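Local coordinates for protein major extracellular endoglucanase (Xanthomonas campestris pv. campestris, PDB 4TUF) that hydrolyses internal beta-1,4-glucosidic linkages in cellulose, lichenin and cereal beta-D-glucans, here represented by its glycoside hydrolase family 5 catalytic domain, at residues 33-38 / 315-320; 260-265 / 302-307; 135-140 / 181-186. All blocks are in the same frame, centred on the assembly; numbering follows the deposited sequence.

Interaction 1 (33-38 / 315-320); sequences VMHGLW and NPNSGD
His35 meets two asparagines of 315-320, and the two meetings differ in kind. The firmer one is at Asn315, a buried residue whose ND2 lies 3.3 Å from CB of His35 and approaches the imidazole obliquely. Since CB is a carbon, this is van der Waals contact; both polar atoms of the Asn315 amide are hydrogen-bonded elsewhere, OD1 to the backbone N of Phe25. His35 also has a backbone hydrogen bond to Phe25, so that residue ties both sides of the contact together.

The outer side is looser. Asn317, exposed and poorly ordered, sits at the centre of an inverse gamma turn and sends its amide over one face of the His35 ring. There ND2 stands 3.4 Å above the ring plane, offset toward the rim, and 3.5 Å from ND1 of His35. Ring and amide planes are 69° apart, so this is no flat stack. Chi1 of -82° puts CG of His35 beside its backbone N, and chi2 of 153° sets the turn at which the ring presents a face to this amide. The same ND2 also comes to the edge of the Trp38 indole, 4.0 Å from CH2, and Trp38 in turn makes an edge-to-face contact with Trp329.

The two loops follow strands 16-23 and 309-311, which pair in parallel where the barrel closes on itself. The side chain of Asn315 is about 10 Å from that of Glu278, the probable nucleophile, which places the contact among the beta-alpha loops rimming the catalytic end of a TIM barrel.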
# COMPACT_ATOMS: atom_id res chain seq x y z
N VAL A 33 -15.93 -4.78 -3.51
CA VAL A 33 -16.21 -4.71 -2.08
C VAL A 33 -15.09 -5.46 -1.36
O VAL A 33 -14.52 -6.39 -1.93
CB VAL A 33 -17.60 -5.33 -1.73
CG1 VAL A 33 -17.64 -6.82 -2.05
CG2 VAL A 33 -17.97 -5.08 -0.26
N MET A 34 -14.75 -5.05 -0.14
CA MET A 34 -13.70 -5.75 0.61
C MET A 34 -14.07 -7.23 0.74
O MET A 34 -15.23 -7.57 0.89
CB MET A 34 -13.49 -5.12 1.99
CG MET A 34 -14.63 -5.29 2.95
SD MET A 34 -14.31 -4.61 4.59
CE MET A 34 -13.04 -5.71 5.17
N HIS A 35 -13.06 -8.09 0.65
CA HIS A 35 -13.26 -9.54 0.61
C HIS A 35 -13.66 -10.14 1.95
O HIS A 35 -13.40 -9.58 3.01
CB HIS A 35 -11.99 -10.23 0.12
CG HIS A 35 -11.84 -10.24 -1.37
ND1 HIS A 35 -10.61 -10.30 -2.00
CD2 HIS A 35 -12.76 -10.21 -2.36
CE1 HIS A 35 -10.78 -10.30 -3.31
NE2 HIS A 35 -12.08 -10.24 -3.55
N GLY A 36 -14.29 -11.32 1.88
CA GLY A 36 -14.60 -12.09 3.06
C GLY A 36 -16.01 -11.90 3.58
O GLY A 36 -16.40 -12.51 4.59
N LEU A 37 -16.79 -11.08 2.90
CA LEU A 37 -18.15 -10.81 3.34
C LEU A 37 -19.08 -11.96 2.94
O LEU A 37 -20.30 -11.86 3.11
CB LEU A 37 -18.65 -9.48 2.79
CG LEU A 37 -17.76 -8.28 3.13
CD1 LEU A 37 -18.47 -6.95 2.91
CD2 LEU A 37 -17.22 -8.37 4.56
N TRP A 38 -18.51 -13.04 2.42
CA TRP A 38 -19.26 -14.29 2.28
C TRP A 38 -19.12 -15.12 3.55
O TRP A 38 -19.94 -15.99 3.83
CB TRP A 38 -18.78 -15.09 1.06
CG TRP A 38 -17.30 -15.35 1.03
CD1 TRP A 38 -16.64 -16.39 1.61
CD2 TRP A 38 -16.30 -14.54 0.39
NE1 TRP A 38 -15.29 -16.29 1.37
CE2 TRP A 38 -15.06 -15.16 0.62
CE3 TRP A 38 -16.35 -13.36 -0.35
CZ2 TRP A 38 -13.86 -14.63 0.13
CZ3 TRP A 38 -15.16 -12.84 -0.84
CH2 TRP A 38 -13.93 -13.47 -0.59
N ASN A 315 -6.46 -10.32 4.08
CA ASN A 315 -7.14 -11.42 3.43
C ASN A 315 -6.24 -12.61 3.15
O ASN A 315 -5.10 -12.45 2.74
CB ASN A 315 -7.76 -10.95 2.11
CG ASN A 315 -8.20 -9.50 2.15
OD1 ASN A 315 -7.39 -8.59 2.28
ND2 ASN A 315 -9.50 -9.28 2.04
N PRO A 316 -6.78 -13.81 3.36
CA PRO A 316 -6.11 -15.04 3.02
C PRO A 316 -5.93 -15.25 1.55
O PRO A 316 -4.95 -15.83 1.13
CB PRO A 316 -7.05 -16.09 3.56
CG PRO A 316 -8.32 -15.40 3.78
CD PRO A 316 -7.90 -14.07 4.24
N ASN A 317 -6.94 -14.86 0.78
CA ASN A 317 -6.98 -15.23 -0.62
C ASN A 317 -6.16 -14.27 -1.45
O ASN A 317 -6.66 -13.68 -2.41
CB ASN A 317 -8.42 -15.28 -1.12
CG ASN A 317 -9.09 -13.93 -1.06
OD1 ASN A 317 -8.68 -13.05 -0.31
ND2 ASN A 317 -10.13 -13.76 -1.86
N SER A 318 -4.89 -14.16 -1.10
CA SER A 318 -3.95 -13.47 -1.93
C SER A 318 -3.02 -14.55 -2.40
O SER A 318 -2.41 -15.24 -1.59
CB SER A 318 -3.20 -12.41 -1.13
OG SER A 318 -2.14 -12.98 -0.38
N GLY A 319 -2.91 -14.72 -3.71
CA GLY A 319 -2.06 -15.77 -4.22
C GLY A 319 -0.64 -15.46 -3.82
O GLY A 319 -0.16 -14.34 -3.97
N ASP A 320 0.05 -16.48 -3.32
CA ASP A 320 1.47 -16.41 -3.07
C ASP A 320 1.90 -15.81 -1.74
O ASP A 320 3.09 -15.81 -1.45
CB ASP A 320 2.18 -15.66 -4.21

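Interaction 2 (260-265 / 302-307); sequences IWERHF and RSKGIN
The closest CA atoms of the two segments, those of Glu262 and Lys304, are 9.3 Å apart, one on a helical segment with a wider pi-type turn at 262-265 and the other just where helix 288-303 loses its helical geometry. That helix ends in a Schellman motif: Gly305, with phi at 78°, is the C-prime residue, and the bonds run from Ile306 N to Leu301 O and from Gly305 N to Arg302 O.

Across so wide a gap the contact is made by long side chains alone. The Lys304 CB points toward the helix, and its chain bends at chi2 and chi3 before the ammonium reaches the carboxylate. Glu262 is bent at chi2 (77°), and the two side chains cross at about a right angle. NZ of Lys304 lies 3.5 Å from OE2 of Glu262, a salt bridge whose hydrogen bond is weak. OE1 of Glu262 is just as near NZ of Lys304, at 3.5 Å, but it is hydrogen-bonded to the hydroxyl of Tyr300 on helix 288-303.

Both oxygens of Glu262 thus face the neighbouring helix and its end, through partners of different strength. The tyrosine bond restrains OE1, while the lysine probably adds a long-range electrostatic attraction at the surface. Solvent would be expected to screen that attraction, so the pairing is consistent with a modest surface tie between successive outer helices of the barrel.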
# COMPACT_ATOMS: atom_id res chain seq x y z
N ILE A 260 20.93 -4.89 -0.33
CA ILE A 260 20.00 -4.85 -1.45
C ILE A 260 18.79 -3.99 -1.12
O ILE A 260 18.34 -3.19 -1.94
CB ILE A 260 19.56 -6.28 -1.83
CG1 ILE A 260 20.74 -7.01 -2.48
CG2 ILE A 260 18.36 -6.25 -2.75
CD1 ILE A 260 20.54 -8.49 -2.60
N TRP A 261 18.27 -4.14 0.10
CA TRP A 261 17.20 -3.28 0.58
C TRP A 261 17.67 -1.84 0.69
O TRP A 261 16.94 -0.92 0.36
CB TRP A 261 16.69 -3.77 1.94
CG TRP A 261 16.06 -5.13 1.89
CD1 TRP A 261 15.33 -5.66 0.86
CD2 TRP A 261 16.10 -6.13 2.91
NE1 TRP A 261 14.92 -6.93 1.19
CE2 TRP A 261 15.38 -7.24 2.44
CE3 TRP A 261 16.68 -6.19 4.18
CZ2 TRP A 261 15.23 -8.40 3.19
CZ3 TRP A 261 16.52 -7.34 4.92
CH2 TRP A 261 15.80 -8.43 4.42
N GLU A 262 18.91 -1.66 1.14
CA GLU A 262 19.49 -0.33 1.24
C GLU A 262 19.52 0.34 -0.12
O GLU A 262 19.08 1.47 -0.27
CB GLU A 262 20.90 -0.40 1.84
CG GLU A 262 21.58 0.95 2.02
CD GLU A 262 21.06 1.71 3.23
OE1 GLU A 262 20.16 1.20 3.93
OE2 GLU A 262 21.58 2.82 3.49
N ARG A 263 20.04 -0.38 -1.11
CA ARG A 263 20.11 0.12 -2.48
C ARG A 263 18.75 0.53 -3.06
O ARG A 263 18.62 1.61 -3.62
CB ARG A 263 20.73 -0.93 -3.40
CG ARG A 263 20.80 -0.49 -4.84
CD ARG A 263 21.94 -1.17 -5.57
NE ARG A 263 21.68 -2.59 -5.81
CZ ARG A 263 22.59 -3.55 -5.65
NH1 ARG A 263 23.81 -3.24 -5.24
NH2 ARG A 263 22.27 -4.81 -5.90
N HIS A 264 17.79 -0.39 -3.02
CA HIS A 264 16.45 -0.16 -3.55
C HIS A 264 15.58 0.89 -2.86
O HIS A 264 14.95 1.69 -3.52
CB HIS A 264 15.69 -1.48 -3.64
CG HIS A 264 16.26 -2.44 -4.63
ND1 HIS A 264 15.95 -3.78 -4.63
CD2 HIS A 264 17.11 -2.25 -5.66
CE1 HIS A 264 16.59 -4.38 -5.61
NE2 HIS A 264 17.30 -3.47 -6.26
N PHE A 265 15.55 0.90 -1.53
CA PHE A 265 14.80 1.93 -0.83
C PHE A 265 15.44 2.54 0.40
O PHE A 265 15.17 3.64 0.75
CB PHE A 265 13.39 1.44 -0.48
CG PHE A 265 13.36 0.21 0.34
CD1 PHE A 265 13.38 -0.99 -0.24
CD2 PHE A 265 13.32 0.28 1.70
CE1 PHE A 265 13.36 -2.12 0.50
CE2 PHE A 265 13.30 -0.84 2.46
CZ PHE A 265 13.32 -2.05 1.86
N ARG A 302 13.90 -2.04 11.59
CA ARG A 302 14.13 -1.51 12.93
C ARG A 302 15.43 -0.71 13.00
O ARG A 302 15.50 0.34 13.65
CB ARG A 302 14.17 -2.64 13.97
CG ARG A 302 12.87 -3.42 14.14
CD ARG A 302 11.92 -2.75 15.12
NE ARG A 302 12.53 -2.57 16.43
CZ ARG A 302 11.99 -1.86 17.42
NH1 ARG A 302 10.82 -1.26 17.24
NH2 ARG A 302 12.63 -1.75 18.58
N SER A 303 16.45 -1.19 12.30
CA SER A 303 17.77 -0.56 12.32
C SER A 303 17.80 0.75 11.53
O SER A 303 18.62 1.63 11.80
CB SER A 303 18.83 -1.52 11.77
OG SER A 303 18.73 -1.65 10.37
N LYS A 304 16.90 0.88 10.56
CA LYS A 304 16.81 2.10 9.77
C LYS A 304 15.86 3.11 10.43
O LYS A 304 15.53 4.13 9.84
CB LYS A 304 16.35 1.79 8.34
CG LYS A 304 17.35 0.99 7.53
CD LYS A 304 18.69 1.70 7.40
CE LYS A 304 18.59 2.97 6.56
NZ LYS A 304 19.91 3.66 6.44
N GLY A 305 15.43 2.80 11.65
CA GLY A 305 14.55 3.68 12.39
C GLY A 305 13.11 3.60 11.92
O GLY A 305 12.30 4.48 12.22
N ILE A 306 12.79 2.53 11.20
CA ILE A 306 11.45 2.32 10.66
C ILE A 306 10.67 1.30 11.46
O ILE A 306 11.08 0.14 11.56
CB ILE A 306 11.51 1.85 9.20
CG1 ILE A 306 12.35 2.81 8.36
CG2 ILE A 306 10.10 1.69 8.64
CD1 ILE A 306 12.59 2.32 6.94
N ASN A 307 9.54 1.71 12.04
CA ASN A 307 8.70 0.77 12.79
C ASN A 307 7.24 0.85 12.37
O ASN A 307 6.33 0.74 13.19
CB ASN A 307 8.84 1.01 14.30
CG ASN A 307 8.48 2.43 14.72
OD1 ASN A 307 7.88 3.19 13.96
ND2 ASN A 307 8.85 2.79 15.94

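Interaction 3 (135-140 / 181-186); sequences DLRFVA and SAAVLA. With 2HP (dihydrogenphosphate ion), chain G; 2HP (dihydrogenphosphate ion), chain K.
Around Arg137 and Val184, whose CA atoms are 5.4 Å apart, helical segments 135-140 and 181-186 run nearly parallel, with axes 8.5 Å apart at closest approach and a crossing angle of -24°. They belong to successive outer helices of the TIM barrel, joined through strand 149-153.

Val184 fits against two residues one helical turn apart. Its CG2 touches Leu136 CB at 3.9 Å, and its CG1 touches Ala140 CB at 4.1 Å. With chi1 at 171° the two methyl groups are divided between these neighbours. Val184 and Leu136 also both pack on Leu152 of strand 149-153, so the apolar helix seam continues into the barrel wall.

On the exposed flank Arg137 lies alongside Ala183, its CG 3.6 Å from Ala183 CB, an aliphatic contact that partly covers the methyl. The bend at chi3 then turns the guanidinium so that its edge faces the same methyl.

Asp135 and Phe138 instead belong to dihydrogenphosphate sites. Asp135 OD2 is hydrogen-bonded to Tyr127, and its OD1 comes within 2.8 Å of O1 of one ion (chain G); O1 of the other (chain K) lies 3.8 Å above one face of the Phe138 ring, offset toward its rim.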
# COMPACT_ATOMS: atom_id res chain seq x y z
N ASP A 135 -9.86 10.65 -11.18
CA ASP A 135 -10.28 9.68 -10.18
C ASP A 135 -9.60 9.96 -8.83
O ASP A 135 -10.25 9.88 -7.79
CB ASP A 135 -9.99 8.26 -10.67
CG ASP A 135 -10.97 7.82 -11.76
OD1 ASP A 135 -12.05 8.45 -11.90
OD2 ASP A 135 -10.67 6.84 -12.49
N LEU A 136 -8.32 10.32 -8.86
CA LEU A 136 -7.63 10.79 -7.66
C LEU A 136 -8.35 12.00 -7.04
O LEU A 136 -8.56 12.05 -5.83
CB LEU A 136 -6.18 11.15 -7.97
CG LEU A 136 -5.26 10.01 -8.43
CD1 LEU A 136 -3.87 10.54 -8.74
CD2 LEU A 136 -5.19 8.89 -7.40
N ARG A 137 -8.71 12.98 -7.86
CA ARG A 137 -9.41 14.15 -7.35
C ARG A 137 -10.77 13.77 -6.80
O ARG A 137 -11.22 14.34 -5.81
CB ARG A 137 -9.57 15.23 -8.42
CG ARG A 137 -8.29 15.95 -8.79
CD ARG A 137 -8.58 17.30 -9.44
NE ARG A 137 -9.39 17.16 -10.64
CZ ARG A 137 -8.90 16.93 -11.85
NH1 ARG A 137 -7.58 16.84 -12.03
NH2 ARG A 137 -9.72 16.81 -12.89
N PHE A 138 -11.43 12.80 -7.43
CA PHE A 138 -12.76 12.37 -6.98
C PHE A 138 -12.69 11.83 -5.56
O PHE A 138 -13.51 12.18 -4.71
CB PHE A 138 -13.34 11.28 -7.89
CG PHE A 138 -14.66 10.74 -7.41
CD1 PHE A 138 -15.84 11.38 -7.75
CD2 PHE A 138 -14.72 9.61 -6.62
CE1 PHE A 138 -17.05 10.89 -7.32
CE2 PHE A 138 -15.93 9.12 -6.17
CZ PHE A 138 -17.10 9.76 -6.52
N VAL A 139 -11.73 10.96 -5.34
CA VAL A 139 -11.53 10.36 -4.04
C VAL A 139 -11.14 11.41 -3.00
O VAL A 139 -11.66 11.42 -1.89
CB VAL A 139 -10.48 9.25 -4.13
CG1 VAL A 139 -9.96 8.92 -2.77
CG2 VAL A 139 -11.08 8.03 -4.81
N ALA A 140 -10.23 12.30 -3.38
CA ALA A 140 -9.78 13.33 -2.47
C ALA A 140 -10.94 14.24 -2.10
O ALA A 140 -11.12 14.60 -0.93
CB ALA A 140 -8.64 14.13 -3.08
N SER A 181 0.08 14.41 -7.57
CA SER A 181 0.26 15.14 -6.33
C SER A 181 -0.49 16.47 -6.36
O SER A 181 -1.27 16.78 -5.46
CB SER A 181 1.75 15.37 -6.07
OG SER A 181 1.97 16.00 -4.82
N ALA A 182 -0.24 17.26 -7.40
CA ALA A 182 -0.87 18.57 -7.56
C ALA A 182 -2.39 18.47 -7.56
O ALA A 182 -3.07 19.29 -6.94
CB ALA A 182 -0.38 19.23 -8.84
N ALA A 183 -2.93 17.47 -8.25
CA ALA A 183 -4.37 17.25 -8.33
C ALA A 183 -4.97 16.99 -6.95
O ALA A 183 -5.95 17.62 -6.56
CB ALA A 183 -4.68 16.10 -9.28
N VAL A 184 -4.37 16.05 -6.22
CA VAL A 184 -4.88 15.69 -4.90
C VAL A 184 -4.78 16.85 -3.91
O VAL A 184 -5.73 17.12 -3.18
CB VAL A 184 -4.13 14.47 -4.33
CG1 VAL A 184 -4.50 14.25 -2.87
CG2 VAL A 184 -4.44 13.23 -5.15
N LEU A 185 -3.65 17.55 -3.89
CA LEU A 185 -3.44 18.60 -2.89
C LEU A 185 -4.25 19.86 -3.19
O LEU A 185 -4.47 20.69 -2.31
CB LEU A 185 -1.95 18.95 -2.79
CG LEU A 185 -1.03 17.90 -2.16
CD1 LEU A 185 0.40 18.43 -2.03
CD2 LEU A 185 -1.56 17.44 -0.81
N ALA A 186 -4.70 20.01 -4.43
CA ALA A 186 -5.54 21.15 -4.78
C ALA A 186 -6.90 21.01 -4.12
O ALA A 186 -7.58 22.00 -3.87
CB ALA A 186 -5.69 21.25 -6.29
P 2HP G . -13.70 7.96 -15.03
O1 2HP G . -13.51 9.20 -14.18
O2 2HP G . -12.58 6.99 -14.76
O3 2HP G . -15.01 7.29 -14.67
O4 2HP G . -13.72 8.36 -16.49
P 2HP K . -16.16 8.51 -11.34
O1 2HP K . -17.32 8.58 -10.37
O2 2HP K . -15.48 7.17 -11.23
O3 2HP K . -16.67 8.71 -12.74
O4 2HP K . -15.17 9.59 -10.99

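In the fold
From the N terminus, the chain first reaches 33-38, in the loop between strand 16-23 and helix 42-51, whose partner at 315-320 comes only after the last barrel strand. Interaction 1 therefore closes a loop of nearly the whole barrel, joining its first and last beta-alpha loops. Interactions 3 and 2 nest inside it in series: 135-140 with 181-186 spans one helix-strand-helix step, and 260-265 with 302-307 closes a second such step through strand 276-280. None cross. Centres lie 28 to 29 Å apart, with no atoms touching between contacts; interactions 1 and 2 fall on opposite sides of the chain's centre.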